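Long-range contacts in leucine aminopeptidase (Fimbriiglobus ruber, PDB 7D1B), which probably converts N-terminal glutamine of peptides into pyroglutamate, as a zinc-binding glutaminyl cyclase of peptidase family M28: residues V99-Q104 / E188-P193; A257-V262 / G327-G332. One frame throughout, in Å; residues are numbered along the deposited sequence.

Interaction 1. Residues V99-Q104 / E188-P193; sequences VRQRSQ and EYILDP. With ZN (zinc ion), chain B.
The loop that supplies the zinc ligand E188 is met by a type I beta turn, Q101-Q104, and the one hydrogen bond between the turn and residues 188-193 runs from Q101 NE2 to Y189 O at 2.8 Å. The donor stands above the carbonyl plane, 47° out of it, rather than on a lone pair, and Y189 O is itself tilted from the Q101 amide plane. With CG anti to the backbone N (chi1 -178°) and a bend at chi2, the Q101 side chain slides past that of Y189 in the opposite direction, its CB lying obliquely 3.9 Å from Y189 CD2. The amide cannot easily flip, because OE1 accepts both the N-H of R102 and that of K203. An alanine in place of Q101 would lack this amide, and Y189 O would probably lose its donor while R102 N and K203 N lost their common acceptor. Y189 is the centre of an inverse gamma turn, immediately after E188, whose OE2 binds zinc at 1.9 Å; D155, H309 and a water at 2.1 Å complete the metal site, and R134 forms a salt bridge with E188 OE1. Farther along, S103 CB packs 3.7 Å from D192 CB. D202, later in the same loop as D192, accepts L191 N and D192 N on OD2, which also hydrogen-bonds S103 OG. Q104 and L191 cross at about a right angle, L191 CD1 meeting Q104 CD at 3.4 Å, while Q104 NE2 donates to S103 OG at 2.8 Å and is thereby held in place.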
loop_
_atom_site.group_PDB
_atom_site.type_symbol
_atom_site.label_atom_id
_atom_site.label_comp_id
_atom_site.label_asym_id
_atom_site.label_seq_id
_atom_site.Cartn_x
_atom_site.Cartn_y
_atom_site.Cartn_z
ATOM N N VAL A 99 -7.270 -6.360 -18.476
ATOM C CA VAL A 99 -8.670 -6.233 -18.084
ATOM C C VAL A 99 -9.346 -5.265 -19.038
ATOM O O VAL A 99 -8.696 -4.549 -19.791
ATOM C CB VAL A 99 -8.857 -5.756 -16.622
ATOM C CG1 VAL A 99 -8.163 -6.693 -15.662
ATOM C CG2 VAL A 99 -8.350 -4.333 -16.439
ATOM N N ARG A 100 -10.673 -5.241 -18.985
ATOM C CA ARG A 100 -11.468 -4.225 -19.669
ATOM C C ARG A 100 -12.168 -3.396 -18.600
ATOM O O ARG A 100 -13.016 -3.908 -17.868
ATOM C CB ARG A 100 -12.506 -4.854 -20.606
ATOM C CG ARG A 100 -13.243 -3.796 -21.401
ATOM C CD ARG A 100 -14.402 -4.359 -22.222
ATOM N NE ARG A 100 -15.484 -4.919 -21.400
ATOM C CZ ARG A 100 -16.415 -4.197 -20.781
ATOM N NH1 ARG A 100 -16.391 -2.860 -20.846
ATOM N NH2 ARG A 100 -17.374 -4.810 -20.096
ATOM N N GLN A 101 -11.824 -2.117 -18.512
ATOM C CA GLN A 101 -12.545 -1.257 -17.582
ATOM C C GLN A 101 -13.967 -1.035 -18.109
ATOM O O GLN A 101 -14.206 -1.050 -19.316
ATOM C CB GLN A 101 -11.778 0.053 -17.410
ATOM C CG GLN A 101 -12.367 1.065 -16.426
ATOM C CD GLN A 101 -12.631 0.495 -15.038
ATOM O OE1 GLN A 101 -13.580 -0.261 -14.838
ATOM N NE2 GLN A 101 -11.789 0.853 -14.068
ATOM N N ARG A 102 -14.928 -0.848 -17.195
ATOM C CA ARG A 102 -16.345 -0.904 -17.554
ATOM C C ARG A 102 -16.704 0.069 -18.661
ATOM O O ARG A 102 -17.479 -0.274 -19.561
ATOM C CB ARG A 102 -17.216 -0.611 -16.341
ATOM C CG ARG A 102 -17.136 -1.649 -15.231
ATOM C CD ARG A 102 -18.051 -1.234 -14.091
ATOM N NE ARG A 102 -18.014 -2.190 -12.996
ATOM C CZ ARG A 102 -18.114 -1.853 -11.713
ATOM N NH1 ARG A 102 -18.231 -0.581 -11.354
ATOM N NH2 ARG A 102 -18.064 -2.797 -10.792
ATOM N N SER A 103 -16.173 1.292 -18.608
ATOM C CA SER A 103 -16.530 2.358 -19.533
ATOM C C SER A 103 -15.805 2.252 -20.862
ATOM O O SER A 103 -16.079 3.068 -21.746
ATOM C CB SER A 103 -16.211 3.716 -18.891
ATOM O OG SER A 103 -14.813 3.842 -18.650
ATOM N N GLN A 104 -14.910 1.274 -21.037
ATOM C CA GLN A 104 -14.049 1.173 -22.208
ATOM C C GLN A 104 -14.286 -0.123 -22.965
ATOM O O GLN A 104 -14.745 -1.108 -22.396
ATOM C CB GLN A 104 -12.583 1.208 -21.770
ATOM C CG GLN A 104 -12.273 2.385 -20.834
ATOM C CD GLN A 104 -12.511 3.749 -21.490
ATOM O OE1 GLN A 104 -11.972 4.036 -22.560
ATOM N NE2 GLN A 104 -13.307 4.596 -20.842
ATOM N N GLU A 188 -7.612 2.084 -8.984
ATOM C CA GLU A 188 -8.583 3.128 -9.279
ATOM C C GLU A 188 -8.302 3.749 -10.647
ATOM O O GLU A 188 -8.109 4.964 -10.801
ATOM C CB GLU A 188 -8.717 4.131 -8.134
ATOM C CG GLU A 188 -7.460 4.847 -7.726
ATOM C CD GLU A 188 -7.745 5.801 -6.575
ATOM O OE1 GLU A 188 -8.956 6.065 -6.286
ATOM O OE2 GLU A 188 -6.785 6.285 -5.916
ATOM N N TYR A 189 -8.361 2.891 -11.667
ATOM C CA TYR A 189 -8.284 3.298 -13.065
ATOM C C TYR A 189 -9.660 3.812 -13.490
ATOM O O TYR A 189 -10.360 3.223 -14.319
ATOM C CB TYR A 189 -7.808 2.107 -13.888
ATOM C CG TYR A 189 -7.685 2.352 -15.370
ATOM C CD1 TYR A 189 -6.866 3.353 -15.866
ATOM C CD2 TYR A 189 -8.383 1.564 -16.278
ATOM C CE1 TYR A 189 -6.755 3.579 -17.236
ATOM C CE2 TYR A 189 -8.270 1.772 -17.647
ATOM C CZ TYR A 189 -7.443 2.784 -18.121
ATOM O OH TYR A 189 -7.291 3.022 -19.471
ATOM N N ILE A 190 -10.069 4.915 -12.869
ATOM C CA ILE A 190 -11.445 5.393 -12.966
ATOM C C ILE A 190 -11.510 6.465 -14.046
ATOM O O ILE A 190 -11.131 7.624 -13.825
ATOM C CB ILE A 190 -11.970 5.910 -11.625
ATOM C CG1 ILE A 190 -11.798 4.865 -10.519
ATOM C CG2 ILE A 190 -13.436 6.360 -11.776
ATOM C CD1 ILE A 190 -12.388 3.473 -10.805
ATOM N N LEU A 191 -11.999 6.079 -15.226
ATOM C CA LEU A 191 -12.204 7.028 -16.308
ATOM C C LEU A 191 -13.589 7.642 -16.244
ATOM O O LEU A 191 -13.760 8.816 -16.588
ATOM C CB LEU A 191 -11.955 6.337 -17.657
ATOM C CG LEU A 191 -10.518 5.811 -17.824
ATOM C CD1 LEU A 191 -10.392 4.876 -19.026
ATOM C CD2 LEU A 191 -9.517 6.961 -17.935
ATOM N N ASP A 192 -14.568 6.864 -15.813
ATOM C CA ASP A 192 -15.940 7.317 -15.621
ATOM C C ASP A 192 -16.250 7.160 -14.144
ATOM O O ASP A 192 -16.368 6.020 -13.660
ATOM C CB ASP A 192 -16.868 6.437 -16.455
ATOM C CG ASP A 192 -18.323 6.621 -16.101
ATOM O OD1 ASP A 192 -18.676 7.667 -15.506
ATOM O OD2 ASP A 192 -19.135 5.722 -16.450
ATOM N N PRO A 193 -16.376 8.252 -13.387
ATOM C CA PRO A 193 -16.634 8.146 -11.949
ATOM C C PRO A 193 -18.089 7.894 -11.610
ATOM O O PRO A 193 -18.425 7.822 -10.421
ATOM C CB PRO A 193 -16.186 9.520 -11.436
ATOM C CG PRO A 193 -16.566 10.441 -12.565
ATOM C CD PRO A 193 -16.263 9.653 -13.825
HETATM ZN ZN ZN B . -7.409 7.398 -4.442
HETATM O O HOH W 1 -8.196 6.582 -2.666
#

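Interaction 2. Residues A257-V262 / G327-G332; sequences AELWRV and GNVLLG
G332 N donates to N328 O at 2.9 Å, and V262 N donates to E258 O over the same distance; these backbone bonds keep two helical segments in shape where V262 and G332 pack against each other. The segments 257-262 and 327-332 belong to helices 253-266 and 320-336, and their axes come within 8.9 Å, with N-to-C directions 124° apart. V262 and V329 carry the contact almost equally. V262 CG1, set anti to the backbone N by a chi1 of 170°, reaches across to the backbone of the other helix, 3.6 Å from V329 O and 3.9 Å from G332 CA, while CG2 lies near G332 C. A beta carbon at position 332 would fall 2.6 Å from V262 CG1, so the absence of a side chain at G332 is what lets the valine come this close. V329 answers from the other helix: its CG1 approaches L259 O to 3.6 Å. Its contact with the L259 methyl CD2, where the two side chains cross at about a right angle, is less certain, since L259 is modelled in two conformers. Around this core, V262 also touches I336, L259 touches W333, and V329 packs on A263, V266 and A268. L259 and L330 both rest on V230 of strand 225-232, so the helix pair is seated on the central sheet of the alpha/beta fold. N328 turns its amide away, OD1 accepting from F47 N. The side chains that meet are aliphatic, and the valine methyls also lie against backbone carbonyl oxygens; with every touching residue buried, cohesion probably comes from close fit and exclusion of water, not from directional bonds.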
loop_
_atom_site.group_PDB
_atom_site.type_symbol
_atom_site.label_atom_id
_atom_site.label_comp_id
_atom_site.label_asym_id
_atom_site.label_seq_id
_atom_site.Cartn_x
_atom_site.Cartn_y
_atom_site.Cartn_z
ATOM N N ALA A 257 -4.565 -5.905 16.572
ATOM C CA ALA A 257 -4.012 -5.821 17.925
ATOM C C ALA A 257 -2.489 -5.743 17.901
ATOM O O ALA A 257 -1.894 -4.931 18.617
ATOM C CB ALA A 257 -4.474 -7.015 18.764
ATOM N N GLU A 258 -1.829 -6.596 17.112
ATOM C CA GLU A 258 -0.365 -6.574 17.054
ATOM C C GLU A 258 0.151 -5.249 16.528
ATOM O O GLU A 258 1.107 -4.690 17.073
ATOM C CB GLU A 258 0.163 -7.708 16.178
ATOM C CG GLU A 258 0.065 -9.055 16.850
ATOM C CD GLU A 258 0.689 -10.182 16.060
ATOM O OE1 GLU A 258 1.071 -9.973 14.886
ATOM O OE2 GLU A 258 0.815 -11.295 16.628
ATOM N N LEU A 259 -0.454 -4.740 15.446
ATOM C CA LEU A 259 0.053 -3.517 14.837
ATOM C C LEU A 259 -0.100 -2.335 15.779
ATOM O O LEU A 259 0.824 -1.528 15.937
ATOM C CB LEU A 259 -0.698 -3.247 13.552
ATOM C CG LEU A 259 -0.363 -3.982 12.296
ATOM C CD1 LEU A 259 -1.401 -3.555 11.279
ATOM C CD2 LEU A 259 1.045 -3.624 11.800
ATOM N N TRP A 260 -1.273 -2.203 16.388
ATOM C CA TRP A 260 -1.486 -1.088 17.298
ATOM C C TRP A 260 -0.678 -1.256 18.587
ATOM O O TRP A 260 -0.230 -0.260 19.169
ATOM C CB TRP A 260 -2.985 -0.880 17.570
ATOM C CG TRP A 260 -3.677 0.075 16.613
ATOM C CD1 TRP A 260 -4.201 1.294 16.946
ATOM C CD2 TRP A 260 -3.936 -0.099 15.201
ATOM N NE1 TRP A 260 -4.758 1.892 15.837
ATOM C CE2 TRP A 260 -4.614 1.061 14.758
ATOM C CE3 TRP A 260 -3.689 -1.125 14.277
ATOM C CZ2 TRP A 260 -5.032 1.230 13.431
ATOM C CZ3 TRP A 260 -4.092 -0.945 12.958
ATOM C CH2 TRP A 260 -4.759 0.224 12.544
ATOM N N ARG A 261 -0.423 -2.500 19.022
ATOM C CA ARG A 261 0.469 -2.726 20.155
ATOM C C ARG A 261 1.879 -2.253 19.817
ATOM O O ARG A 261 2.520 -1.531 20.601
ATOM C CB ARG A 261 0.445 -4.216 20.529
ATOM C CG ARG A 261 1.224 -4.553 21.792
ATOM C CD ARG A 261 1.194 -6.043 22.104
ATOM N NE ARG A 261 -0.194 -6.484 22.293
ATOM C CZ ARG A 261 -0.826 -7.416 21.571
ATOM N NH1 ARG A 261 -0.186 -8.109 20.639
ATOM N NH2 ARG A 261 -2.114 -7.653 21.800
ATOM N N VAL A 262 2.389 -2.654 18.650
ATOM C CA VAL A 262 3.708 -2.176 18.227
ATOM C C VAL A 262 3.734 -0.652 18.147
ATOM O O VAL A 262 4.697 -0.017 18.583
ATOM C CB VAL A 262 4.129 -2.838 16.903
ATOM C CG1 VAL A 262 5.366 -2.175 16.327
ATOM C CG2 VAL A 262 4.381 -4.323 17.108
ATOM N N GLY A 327 6.731 3.047 9.007
ATOM C CA GLY A 327 7.746 2.064 8.674
ATOM C C GLY A 327 8.230 1.278 9.873
ATOM O O GLY A 327 8.395 0.055 9.809
ATOM N N ASN A 328 8.445 1.959 10.999
ATOM C CA ASN A 328 8.891 1.260 12.195
ATOM C C ASN A 328 7.811 0.351 12.741
ATOM O O ASN A 328 8.128 -0.720 13.258
ATOM C CB ASN A 328 9.381 2.257 13.218
ATOM C CG ASN A 328 10.832 2.635 12.977
ATOM O OD1 ASN A 328 11.674 1.771 12.670
ATOM N ND2 ASN A 328 11.153 3.885 13.179
ATOM N N VAL A 329 6.538 0.735 12.625
ATOM C CA VAL A 329 5.472 -0.173 13.047
ATOM C C VAL A 329 5.468 -1.428 12.191
ATOM O O VAL A 329 5.364 -2.546 12.704
ATOM C CB VAL A 329 4.115 0.556 13.046
ATOM C CG1 VAL A 329 2.973 -0.430 13.270
ATOM C CG2 VAL A 329 4.126 1.637 14.112
ATOM N N LEU A 330 5.598 -1.264 10.871
ATOM C CA LEU A 330 5.648 -2.440 9.991
ATOM C C LEU A 330 6.832 -3.332 10.332
ATOM O O LEU A 330 6.692 -4.560 10.404
ATOM C CB LEU A 330 5.757 -1.999 8.536
ATOM C CG LEU A 330 4.541 -1.286 7.960
ATOM C CD1 LEU A 330 4.893 -0.680 6.612
ATOM C CD2 LEU A 330 3.381 -2.266 7.824
ATOM N N LEU A 331 8.017 -2.736 10.549
ATOM C CA LEU A 331 9.182 -3.562 10.861
ATOM C C LEU A 331 9.029 -4.243 12.217
ATOM O O LEU A 331 9.477 -5.388 12.395
ATOM C CB LEU A 331 10.458 -2.727 10.816
ATOM C CG LEU A 331 10.855 -2.238 9.426
ATOM C CD1 LEU A 331 12.113 -1.397 9.532
ATOM C CD2 LEU A 331 11.048 -3.414 8.468
ATOM N N GLY A 332 8.386 -3.578 13.184
ATOM C CA GLY A 332 8.168 -4.236 14.468
ATOM C C GLY A 332 7.214 -5.406 14.347
ATOM O O GLY A 332 7.458 -6.482 14.900
#

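How the interactions relate
Interaction 1 closes before interaction 2 opens along the chain, and the two lie on opposite sides of its centre: their centres are 35 Å apart and their nearest atoms about 18 Å. What they share is the mixed central sheet. Interaction 1 joins the loop after strand 91-99, at one edge of the sheet, to the loop after strand 178-184, whereas in interaction 2 two helices pack together and touch strand 225-232. The first is a partly buried, mixed polar and apolar meeting of loops, one of which carries the zinc ligand E188; the second is a buried helix-helix packing away from the zinc site. One therefore borders the metal site, while the other holds two helices together over strand 225-232.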